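Local coordinates for cytochrome c' (Thermochromatium tepidum, PDB 3VRC), which probably carries electrons through the iron of a bound heme c, at residues E10-G15 with P60-N65; K27-G32 with A36-A41; A56-G61 with P75-N80. All coordinates share one frame; numbering follows the deposited sequence. Where two conformers were deposited one is given.

Interaction 1. Residues E10-G15 with P60-N65. With HEC (heme c), chain L.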
loop_
_atom_site.group_PDB
_atom_site.type_symbol
_atom_site.label_atom_id
_atom_site.label_comp_id
_atom_site.label_asym_id
_atom_site.label_seq_id
_atom_site.Cartn_x
_atom_site.Cartn_y
_atom_site.Cartn_z
ATOM N N GLU B 10 10.851 2.141 7.511
ATOM C CA GLU B 10 9.940 1.001 7.469
ATOM C C GLU B 10 8.704 1.303 6.638
ATOM O O GLU B 10 8.204 0.429 5.933
ATOM C CB GLU B 10 9.536 0.601 8.869
ATOM C CG GLU B 10 10.687 -0.057 9.608
ATOM C CD GLU B 10 10.286 -0.345 11.000
ATOM O OE1 GLU B 10 9.770 0.616 11.680
ATOM O OE2 GLU B 10 10.467 -1.528 11.422
ATOM N N THR B 11 8.209 2.515 6.725
ATOM C CA THR B 11 6.971 2.863 6.016
ATOM C C THR B 11 7.221 2.899 4.499
ATOM O O THR B 11 6.372 2.433 3.725
ATOM C CB THR B 11 6.389 4.136 6.530
ATOM O OG1 THR B 11 6.129 4.011 7.957
ATOM C CG2 THR B 11 5.054 4.491 5.857
ATOM N N ARG B 12 8.344 3.496 4.066
ATOM C CA ARG B 12 8.578 3.518 2.628
ATOM C C ARG B 12 8.792 2.117 2.130
ATOM O O ARG B 12 8.285 1.738 1.052
ATOM C CB ARG B 12 9.712 4.499 2.259
ATOM C CG ARG B 12 11.136 4.069 2.652
ATOM C CD ARG B 12 12.034 5.294 2.784
ATOM N NE ARG B 12 13.424 4.928 2.935
ATOM C CZ ARG B 12 14.376 5.772 3.374
ATOM N NH1 ARG B 12 14.052 7.006 3.761
ATOM N NH2 ARG B 12 15.647 5.363 3.341
ATOM N N GLN B 13 9.533 1.276 2.864
ATOM C CA GLN B 13 9.723 -0.100 2.479
ATOM C C GLN B 13 8.385 -0.826 2.345
ATOM O O GLN B 13 8.205 -1.637 1.433
ATOM C CB GLN B 13 10.614 -0.844 3.492
ATOM C CG GLN B 13 12.069 -0.351 3.374
ATOM C CD GLN B 13 12.955 -0.921 4.472
ATOM O OE1 GLN B 13 12.478 -1.402 5.520
ATOM N NE2 GLN B 13 14.250 -0.800 4.280
ATOM N N ALA B 14 7.448 -0.564 3.258
ATOM C CA ALA B 14 6.124 -1.173 3.187
ATOM C C ALA B 14 5.423 -0.767 1.897
ATOM O O ALA B 14 4.767 -1.602 1.221
ATOM C CB ALA B 14 5.280 -0.772 4.404
ATOM N N GLY B 15 5.450 0.517 1.548
ATOM C CA GLY B 15 4.797 0.933 0.313
ATOM C C GLY B 15 5.372 0.272 -0.911
ATOM O O GLY B 15 4.635 -0.189 -1.784
ATOM N N PRO B 60 15.746 13.659 7.083
ATOM C CA PRO B 60 17.062 13.542 7.719
ATOM C C PRO B 60 17.139 12.336 8.622
ATOM O O PRO B 60 16.174 12.026 9.338
ATOM C CB PRO B 60 17.173 14.834 8.544
ATOM C CG PRO B 60 16.246 15.801 7.890
ATOM C CD PRO B 60 15.124 14.979 7.289
ATOM N N GLY B 61 18.283 11.651 8.564
ATOM C CA GLY B 61 18.579 10.500 9.381
ATOM C C GLY B 61 18.134 9.210 8.752
ATOM O O GLY B 61 18.408 8.130 9.294
ATOM N N THR B 62 17.482 9.300 7.587
ATOM C CA THR B 62 16.984 8.088 6.945
ATOM C C THR B 62 17.926 7.501 5.879
ATOM O O THR B 62 17.563 6.571 5.119
ATOM C CB THR B 62 15.565 8.235 6.323
ATOM O OG1 THR B 62 15.642 9.092 5.160
ATOM C CG2 THR B 62 14.567 8.689 7.316
ATOM N N ASP B 63 19.131 8.055 5.820
ATOM C CA ASP B 63 20.215 7.539 4.947
ATOM C C ASP B 63 21.059 6.345 5.491
ATOM O O ASP B 63 21.861 5.719 4.759
ATOM C CB ASP B 63 21.058 8.702 4.410
ATOM C CG ASP B 63 21.632 9.604 5.509
ATOM O OD1 ASP B 63 21.145 9.636 6.673
ATOM O OD2 ASP B 63 22.618 10.321 5.194
ATOM N N LYS B 64 20.846 6.040 6.767
ATOM C CA LYS B 64 21.693 5.120 7.484
ATOM C C LYS B 64 20.793 4.028 7.937
ATOM O O LYS B 64 19.593 4.228 8.079
ATOM C CB LYS B 64 22.290 5.804 8.727
ATOM C CG LYS B 64 22.837 7.219 8.545
ATOM C CD LYS B 64 23.342 7.779 9.873
ATOM C CE LYS B 64 22.217 8.022 10.875
ATOM N NZ LYS B 64 21.358 9.175 10.492
ATOM N N ASN B 65 21.354 2.855 8.153
ATOM C CA ASN B 65 20.611 1.830 8.854
ATOM C C ASN B 65 20.330 2.327 10.260
ATOM O O ASN B 65 21.113 3.113 10.806
ATOM C CB ASN B 65 21.410 0.539 8.887
ATOM C CG ASN B 65 21.758 0.056 7.499
ATOM O OD1 ASN B 65 21.045 0.358 6.511
ATOM N ND2 ASN B 65 22.797 -0.713 7.399
HETATM FE FE HEC L . 11.321 0.855 -5.268
HETATM C CHA HEC L . 12.947 -0.424 -2.499
HETATM C CHB HEC L . 9.577 -2.081 -5.632
HETATM C CHC HEC L . 9.337 2.309 -7.623
HETATM C CHD HEC L . 13.054 3.762 -4.884
HETATM N NA HEC L . 11.320 -0.971 -4.286
HETATM C C1A HEC L . 12.040 -1.298 -3.181
HETATM C C2A HEC L . 11.855 -2.667 -2.861
HETATM C C3A HEC L . 10.893 -3.182 -3.773
HETATM C C4A HEC L . 10.566 -2.044 -4.596
HETATM C CMA HEC L . 10.274 -4.523 -3.830
HETATM C CAA HEC L . 12.613 -3.432 -1.822
HETATM C CBA HEC L . 11.805 -4.071 -0.798
HETATM C CGA HEC L . 11.079 -2.985 -0.086
HETATM O O1A HEC L . 9.860 -3.252 0.213
HETATM O O2A HEC L . 11.592 -1.921 0.282
HETATM N NB HEC L . 9.714 0.235 -6.371
HETATM C C1B HEC L . 9.172 -0.974 -6.411
HETATM C C2B HEC L . 8.169 -1.110 -7.445
HETATM C C3B HEC L . 8.087 0.178 -7.978
HETATM C C4B HEC L . 9.060 0.995 -7.288
HETATM C CMB HEC L . 7.392 -2.302 -7.803
HETATM C CAB HEC L . 7.245 0.711 -9.124
HETATM C CBB HEC L . 5.841 0.256 -9.205
HETATM N NC HEC L . 11.210 2.714 -6.105
HETATM C C1C HEC L . 10.350 3.131 -7.087
HETATM C C2C HEC L . 10.642 4.491 -7.536
HETATM C C3C HEC L . 11.713 4.889 -6.707
HETATM C C4C HEC L . 12.037 3.755 -5.862
HETATM C CMC HEC L . 9.921 5.163 -8.642
HETATM C CAC HEC L . 12.478 6.189 -6.710
HETATM C CBC HEC L . 11.784 7.364 -7.333
HETATM N ND HEC L . 12.746 1.518 -4.012
HETATM C C1D HEC L . 13.332 2.739 -3.976
HETATM C C2D HEC L . 14.268 2.889 -2.903
HETATM C C3D HEC L . 14.198 1.734 -2.169
HETATM C C4D HEC L . 13.203 0.907 -2.870
HETATM C CMD HEC L . 15.145 4.095 -2.645
HETATM C CAD HEC L . 14.875 1.362 -0.884
HETATM C CBD HEC L . 13.994 1.791 0.321
HETATM C CGD HEC L . 14.689 1.569 1.654
HETATM O O1D HEC L . 15.228 0.439 1.839
HETATM O O2D HEC L . 14.722 2.512 2.459
#

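Interaction 2. Residues K27-G32 with A36-A41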
loop_
_atom_site.group_PDB
_atom_site.type_symbol
_atom_site.label_atom_id
_atom_site.label_comp_id
_atom_site.label_asym_id
_atom_site.label_seq_id
_atom_site.Cartn_x
_atom_site.Cartn_y
_atom_site.Cartn_z
ATOM N N LYS B 27 1.344 -8.722 -13.805
ATOM C CA LYS B 27 2.179 -9.501 -14.715
ATOM C C LYS B 27 1.559 -10.870 -14.924
ATOM O O LYS B 27 1.450 -11.377 -16.074
ATOM C CB LYS B 27 3.569 -9.627 -14.122
ATOM C CG LYS B 27 4.530 -10.403 -14.998
ATOM C CD LYS B 27 5.966 -10.291 -14.506
ATOM C CE LYS B 27 7.019 -10.875 -15.444
ATOM N NZ LYS B 27 7.065 -12.361 -15.284
ATOM N N ALA B 28 1.097 -11.497 -13.842
ATOM C CA ALA B 28 0.525 -12.830 -13.950
ATOM C C ALA B 28 -0.708 -12.892 -14.798
ATOM O O ALA B 28 -0.927 -13.832 -15.560
ATOM C CB ALA B 28 0.249 -13.430 -12.571
ATOM N N ASN B 29 -1.556 -11.875 -14.676
ATOM C CA ASN B 29 -2.787 -11.787 -15.488
ATOM C C ASN B 29 -2.468 -11.561 -16.945
ATOM O O ASN B 29 -3.198 -12.048 -17.820
ATOM C CB ASN B 29 -3.666 -10.674 -14.956
ATOM C CG ASN B 29 -4.517 -11.139 -13.786
ATOM O OD1 ASN B 29 -5.581 -11.721 -13.986
ATOM N ND2 ASN B 29 -4.063 -10.915 -12.554
ATOM N N LEU B 30 -1.458 -10.741 -17.250
ATOM C CA LEU B 30 -1.063 -10.558 -18.632
ATOM C C LEU B 30 -0.492 -11.804 -19.247
ATOM O O LEU B 30 -0.766 -12.048 -20.470
ATOM C CB LEU B 30 -0.072 -9.379 -18.723
ATOM C CG LEU B 30 -0.635 -8.007 -18.442
ATOM C CD1 LEU B 30 0.477 -7.001 -18.275
ATOM C CD2 LEU B 30 -1.700 -7.553 -19.459
ATOM N N GLU B 31 0.280 -12.582 -18.506
ATOM C CA GLU B 31 0.971 -13.745 -19.035
ATOM C C GLU B 31 0.063 -14.938 -19.152
ATOM O O GLU B 31 0.352 -15.808 -19.899
ATOM C CB GLU B 31 2.191 -14.020 -18.166
ATOM C CG GLU B 31 3.205 -12.899 -18.398
ATOM C CD GLU B 31 4.525 -12.979 -17.647
ATOM O OE1 GLU B 31 4.630 -13.796 -16.703
ATOM O OE2 GLU B 31 5.449 -12.194 -18.027
ATOM N N GLY B 32 -1.013 -15.008 -18.420
ATOM C CA GLY B 32 -1.928 -16.120 -18.402
ATOM C C GLY B 32 -3.331 -15.671 -18.711
ATOM O O GLY B 32 -3.568 -14.844 -19.566
ATOM N N ALA B 36 -9.819 -9.126 -15.375
ATOM C CA ALA B 36 -9.844 -7.694 -15.415
ATOM C C ALA B 36 -10.098 -7.065 -14.070
ATOM O O ALA B 36 -9.517 -6.021 -13.753
ATOM C CB ALA B 36 -10.879 -7.202 -16.439
ATOM N N ASP B 37 -10.994 -7.644 -13.269
ATOM C CA ASP B 37 -11.310 -7.051 -11.966
ATOM C C ASP B 37 -10.105 -7.184 -11.012
ATOM O O ASP B 37 -9.879 -6.239 -10.218
ATOM C CB ASP B 37 -12.534 -7.727 -11.377
ATOM C CG ASP B 37 -13.799 -7.319 -12.055
ATOM O OD1 ASP B 37 -13.818 -6.257 -12.721
ATOM O OD2 ASP B 37 -14.763 -8.091 -11.855
ATOM N N GLN B 38 -9.369 -8.295 -11.043
ATOM C CA GLN B 38 -8.192 -8.379 -10.227
ATOM C C GLN B 38 -7.151 -7.328 -10.661
ATOM O O GLN B 38 -6.464 -6.726 -9.810
ATOM C CB GLN B 38 -7.579 -9.762 -10.272
ATOM C CG GLN B 38 -6.430 -9.869 -9.286
ATOM C CD GLN B 38 -5.828 -11.234 -9.220
ATOM O OE1 GLN B 38 -5.514 -11.800 -10.259
ATOM N NE2 GLN B 38 -5.730 -11.805 -8.032
ATOM N N VAL B 39 -6.994 -7.158 -11.968
ATOM C CA VAL B 39 -6.051 -6.167 -12.475
ATOM C C VAL B 39 -6.437 -4.763 -12.080
ATOM O O VAL B 39 -5.570 -3.967 -11.722
ATOM C CB VAL B 39 -5.858 -6.362 -13.994
ATOM C CG1 VAL B 39 -5.014 -5.259 -14.570
ATOM C CG2 VAL B 39 -5.236 -7.725 -14.251
ATOM N N ARG B 40 -7.715 -4.429 -12.137
ATOM C CA ARG B 40 -8.209 -3.131 -11.632
ATOM C C ARG B 40 -7.766 -2.919 -10.202
ATOM O O ARG B 40 -7.219 -1.877 -9.844
ATOM C CB ARG B 40 -9.757 -3.087 -11.674
ATOM C CG ARG B 40 -10.317 -2.791 -13.050
ATOM C CD ARG B 40 -11.870 -2.737 -12.983
ATOM N NE ARG B 40 -12.437 -2.481 -14.310
ATOM C CZ ARG B 40 -12.821 -3.402 -15.196
ATOM N NH1 ARG B 40 -12.841 -4.708 -14.882
ATOM N NH2 ARG B 40 -13.274 -3.006 -16.375
ATOM N N ALA B 41 -8.029 -3.888 -9.338
ATOM C CA ALA B 41 -7.721 -3.719 -7.912
ATOM C C ALA B 41 -6.198 -3.526 -7.730
ATOM O O ALA B 41 -5.758 -2.693 -6.939
ATOM C CB ALA B 41 -8.223 -4.932 -7.140
#

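Interaction 3. Residues A56-G61 with P75-N80. With HEC (heme c), chain L.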
loop_
_atom_site.group_PDB
_atom_site.type_symbol
_atom_site.label_atom_id
_atom_site.label_comp_id
_atom_site.label_asym_id
_atom_site.label_seq_id
_atom_site.Cartn_x
_atom_site.Cartn_y
_atom_site.Cartn_z
ATOM N N ALA B 56 7.945 12.318 1.587
ATOM C CA ALA B 56 7.908 12.697 2.994
ATOM C C ALA B 56 8.608 11.663 3.892
ATOM O O ALA B 56 8.855 11.942 5.063
ATOM C CB ALA B 56 6.482 12.909 3.464
ATOM N N LEU B 57 8.914 10.501 3.361
ATOM C CA LEU B 57 9.550 9.415 4.098
ATOM C C LEU B 57 11.082 9.347 3.908
ATOM O O LEU B 57 11.722 8.363 4.287
ATOM C CB LEU B 57 8.897 8.089 3.710
ATOM C CG LEU B 57 7.389 8.029 3.919
ATOM C CD1 LEU B 57 6.769 6.790 3.292
ATOM C CD2 LEU B 57 7.044 8.076 5.399
ATOM N N TYR B 58 11.632 10.420 3.285
ATOM C CA TYR B 58 13.061 10.506 3.017
ATOM C C TYR B 58 13.721 11.652 3.798
ATOM O O TYR B 58 14.544 12.399 3.262
ATOM C CB TYR B 58 13.414 10.554 1.516
ATOM C CG TYR B 58 13.191 9.248 0.814
ATOM C CD1 TYR B 58 14.214 8.339 0.729
ATOM C CD2 TYR B 58 11.890 8.899 0.336
ATOM C CE1 TYR B 58 14.039 7.157 0.143
ATOM C CE2 TYR B 58 11.700 7.672 -0.285
ATOM C CZ TYR B 58 12.780 6.818 -0.404
ATOM O OH TYR B 58 12.687 5.569 -0.937
ATOM N N GLY B 59 13.340 11.795 5.077
ATOM C CA GLY B 59 13.815 12.896 5.901
ATOM C C GLY B 59 15.217 12.671 6.357
ATOM O O GLY B 59 15.842 11.639 6.171
ATOM N N PRO B 60 15.746 13.659 7.083
ATOM C CA PRO B 60 17.062 13.542 7.719
ATOM C C PRO B 60 17.139 12.336 8.622
ATOM O O PRO B 60 16.174 12.026 9.338
ATOM C CB PRO B 60 17.173 14.834 8.544
ATOM C CG PRO B 60 16.246 15.801 7.890
ATOM C CD PRO B 60 15.124 14.979 7.289
ATOM N N GLY B 61 18.283 11.651 8.564
ATOM C CA GLY B 61 18.579 10.500 9.381
ATOM C C GLY B 61 18.134 9.210 8.752
ATOM O O GLY B 61 18.408 8.130 9.294
ATOM N N PRO B 75 23.533 6.333 -0.881
ATOM C CA PRO B 75 23.896 7.748 -0.651
ATOM C C PRO B 75 23.561 8.676 -1.847
ATOM O O PRO B 75 23.193 9.834 -1.638
ATOM C CB PRO B 75 25.386 7.697 -0.337
ATOM C CG PRO B 75 25.822 6.283 -0.452
ATOM C CD PRO B 75 24.637 5.388 -0.660
ATOM N N GLU B 76 23.684 8.113 -3.054
ATOM C CA GLU B 76 23.375 8.922 -4.239
ATOM C C GLU B 76 21.963 9.493 -4.162
ATOM O O GLU B 76 21.687 10.564 -4.722
ATOM C CB GLU B 76 23.532 8.124 -5.518
ATOM C CG GLU B 76 24.990 7.870 -5.914
ATOM C CD GLU B 76 25.618 6.564 -5.390
ATOM O OE1 GLU B 76 25.209 6.040 -4.308
ATOM O OE2 GLU B 76 26.577 6.046 -6.086
ATOM N N LEU B 77 21.011 8.778 -3.561
ATOM C CA LEU B 77 19.632 9.236 -3.538
ATOM C C LEU B 77 19.580 10.615 -2.793
ATOM O O LEU B 77 18.999 11.592 -3.277
ATOM C CB LEU B 77 18.770 8.223 -2.771
ATOM C CG LEU B 77 17.270 8.499 -2.770
ATOM C CD1 LEU B 77 16.502 7.243 -2.560
ATOM C CD2 LEU B 77 16.896 9.477 -1.695
ATOM N N PHE B 78 20.238 10.683 -1.618
ATOM C CA PHE B 78 20.174 11.862 -0.786
ATOM C C PHE B 78 20.988 13.022 -1.369
ATOM O O PHE B 78 20.729 14.173 -1.028
ATOM C CB PHE B 78 20.622 11.520 0.609
ATOM C CG PHE B 78 19.737 10.437 1.206
ATOM C CD1 PHE B 78 18.541 10.788 1.828
ATOM C CD2 PHE B 78 20.079 9.072 1.070
ATOM C CE1 PHE B 78 17.654 9.810 2.336
ATOM C CE2 PHE B 78 19.209 8.095 1.553
ATOM C CZ PHE B 78 18.006 8.468 2.232
ATOM N N GLN B 79 21.883 12.724 -2.303
ATOM C CA GLN B 79 22.673 13.725 -3.026
ATOM C C GLN B 79 21.920 14.294 -4.231
ATOM O O GLN B 79 22.420 15.229 -4.859
ATOM C CB GLN B 79 23.988 13.130 -3.518
ATOM C CG GLN B 79 24.940 12.588 -2.473
ATOM C CD GLN B 79 25.920 11.554 -3.103
ATOM O OE1 GLN B 79 26.203 11.530 -4.315
ATOM N NE2 GLN B 79 26.367 10.675 -2.292
ATOM N N ASN B 80 20.788 13.699 -4.577
ATOM C CA ASN B 80 20.093 14.056 -5.802
ATOM C C ASN B 80 18.583 14.061 -5.561
ATOM O O ASN B 80 17.811 13.517 -6.372
ATOM C CB ASN B 80 20.391 13.074 -6.928
ATOM C CG ASN B 80 21.821 13.124 -7.365
ATOM O OD1 ASN B 80 22.221 14.008 -8.154
ATOM N ND2 ASN B 80 22.635 12.241 -6.797
HETATM FE FE HEC L . 11.321 0.855 -5.268
HETATM C CHA HEC L . 12.947 -0.424 -2.499
HETATM C CHB HEC L . 9.577 -2.081 -5.632
HETATM C CHC HEC L . 9.337 2.309 -7.623
HETATM C CHD HEC L . 13.054 3.762 -4.884
HETATM N NA HEC L . 11.320 -0.971 -4.286
HETATM C C1A HEC L . 12.040 -1.298 -3.181
HETATM C C2A HEC L . 11.855 -2.667 -2.861
HETATM C C3A HEC L . 10.893 -3.182 -3.773
HETATM C C4A HEC L . 10.566 -2.044 -4.596
HETATM C CMA HEC L . 10.274 -4.523 -3.830
HETATM C CAA HEC L . 12.613 -3.432 -1.822
HETATM C CBA HEC L . 11.805 -4.071 -0.798
HETATM C CGA HEC L . 11.079 -2.985 -0.086
HETATM O O1A HEC L . 9.860 -3.252 0.213
HETATM O O2A HEC L . 11.592 -1.921 0.282
HETATM N NB HEC L . 9.714 0.235 -6.371
HETATM C C1B HEC L . 9.172 -0.974 -6.411
HETATM C C2B HEC L . 8.169 -1.110 -7.445
HETATM C C3B HEC L . 8.087 0.178 -7.978
HETATM C C4B HEC L . 9.060 0.995 -7.288
HETATM C CMB HEC L . 7.392 -2.302 -7.803
HETATM C CAB HEC L . 7.245 0.711 -9.124
HETATM C CBB HEC L . 5.841 0.256 -9.205
HETATM N NC HEC L . 11.210 2.714 -6.105
HETATM C C1C HEC L . 10.350 3.131 -7.087
HETATM C C2C HEC L . 10.642 4.491 -7.536
HETATM C C3C HEC L . 11.713 4.889 -6.707
HETATM C C4C HEC L . 12.037 3.755 -5.862
HETATM C CMC HEC L . 9.921 5.163 -8.642
HETATM C CAC HEC L . 12.478 6.189 -6.710
HETATM C CBC HEC L . 11.784 7.364 -7.333
HETATM N ND HEC L . 12.746 1.518 -4.012
HETATM C C1D HEC L . 13.332 2.739 -3.976
HETATM C C2D HEC L . 14.268 2.889 -2.903
HETATM C C3D HEC L . 14.198 1.734 -2.169
HETATM C C4D HEC L . 13.203 0.907 -2.870
HETATM C CMD HEC L . 15.145 4.095 -2.645
HETATM C CAD HEC L . 14.875 1.362 -0.884
HETATM C CBD HEC L . 13.994 1.791 0.321
HETATM C CGD HEC L . 14.689 1.569 1.654
HETATM O O1D HEC L . 15.228 0.439 1.839
HETATM O O2D HEC L . 14.722 2.512 2.459
#

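Interaction 1. Residues E10-G15 with P60-N65
R12 and T62 meet where the first helix of the cytochrome c' four-helix bundle faces the long loop between helices 36-50 and 75-78. Residues 10-15 are regular helix, with A14 N bonded to E10 O and G15 N to T11 O. Residues 60-65 form no helix or strand. The chain turns at G61, whose phi is positive (89°), and T62 follows with its carbonyl presented to the helix.

R12 spans the gap. Its CG sits between the backbone N and the carbonyl carbon (chi1 71°), and the chain then runs extended to NE. The guanidinium grips T62 end-on with two nitrogens. R12 NH1 reaches T62 OG1 at 3.0 Å, almost in the guanidinium plane. R12 NH2 reaches T62 O at 2.9 Å, with that oxygen somewhat out of the plane. T62 OG1 is also bonded to G59 O. R12 NH1 has a second partner in L57 O, and R12 NH2 another in T71 OG1.

The same guanidinium holds the heme. R12 NE bonds to heme O2D at 2.8 Å, and R12 NH2 to that oxygen at 3.1 Å. This buried positive charge probably offsets the propionate. R12 therefore joins the propionate directly to the carbonyl and hydroxyl of T62. Q13 holds the other oxygen of the same propionate and also bonds K70 O. Q13 NE2 meets heme O1D at 2.9 Å in a nearly straight bond (177°).

Interaction 2. Residues K27-G32 with A36-A41
N29 faces Q38 and V39 across the first helical hairpin of the four-helix bundle. N29 lies near the end of helix 5-31, and its partners lie in the first turn of helix 36-50. The nearest CA atoms of the two segments are those of N29 and V39, 7.2 Å apart.

One hydrogen bond crosses between the segments. N29 ND2 donates to Q38 OE1 at 2.9 Å, almost perfectly straight (178°). The oxygen lies in the amide plane of N29, but the donor is tilted from the carbonyl plane of Q38. The two amide planes are nearly perpendicular (85°). Q38 reaches over with CG anti to its backbone N (chi1 -174°) and an extended chain. N29 ND2 also bonds K25 O, and N29 OD1 accepts from N35 N in the connecting loop. A leucine here removes the donor to K25 O and Q38 OE1 and the acceptor for N35 N, and would probably leave the loop less firmly tied to the helices.

The apolar part is small and close. V39 turns one methyl to N29. V110 of helix 107-128 and Y34 of the loop also pack on V39.

A charged pair stays within the first helix, on exposed positions: K27 NZ bridges to E31 OE1 at 3.2 Å. In the buried centre, V39 CG2 lies against the amide carbon of N29 and 3.4 Å from N29 CB.

Interaction 3. Residues A56-G61 with P75-N80
Y58 reaches from the loop after helix 36-50 to L77 and F78 on the short helix 75-78, beside the heme of this four-helix-bundle cytochrome. Its CB points toward that helix, and CG is anti to the carbonyl carbon (chi1 -71°). This carries the ring between the helix and the first bundle helix, where R12 packs on it. CD1 is the first ring atom to meet the other segment. Y58 CD1 lies 3.8 Å from L77 CD2 and 4.1 Å from F78 CE1, which sits at the Y58 ring edge, near its plane. One atom further, Y58 CE1 touches L77 CD1 at 3.7 Å. At the tip, Y58 OH passes to the heme, 3.3 Å from the methyl carbon CMD. The polar partner of OH is the hydroxyl of Y16, a heme-binding residue.

L77 meets the same methyl. L77 CD1 lies 3.4 Å from heme CMD. The other branch, L77 CD2, stands 3.9 Å above the centre of the F78 ring, over one face. The helix is weakly bonded, but N80 ND2 ties back to E76 O at 2.8 Å.

No hydrogen bond joins the two segments. Between them the contacts are carbon to carbon. The two segments meet without a polar bond, so apolar packing joins them, while Y58 OH turns to Y16.

Interactions 1 and 3 are neighbours on the heme side of the chain, and both touch the heme. They share P60 and G61 and meet directly around R12 and F78, where T62 and D63 pack on the F78 ring. Interaction 2 lies at the opposite end of the bundle, about 30 Å from interaction 1 between centres, yet both use helix 5-31. Their chemistry differs with place. Interaction 1 is buried and polar, with a charge set against a propionate. Interaction 3 is only partly buried and apolar, along a heme methyl. Interaction 2 is buried between two helices, joins two neutral amides by a hydrogen bond with a valine packed beside them, and lies away from the heme.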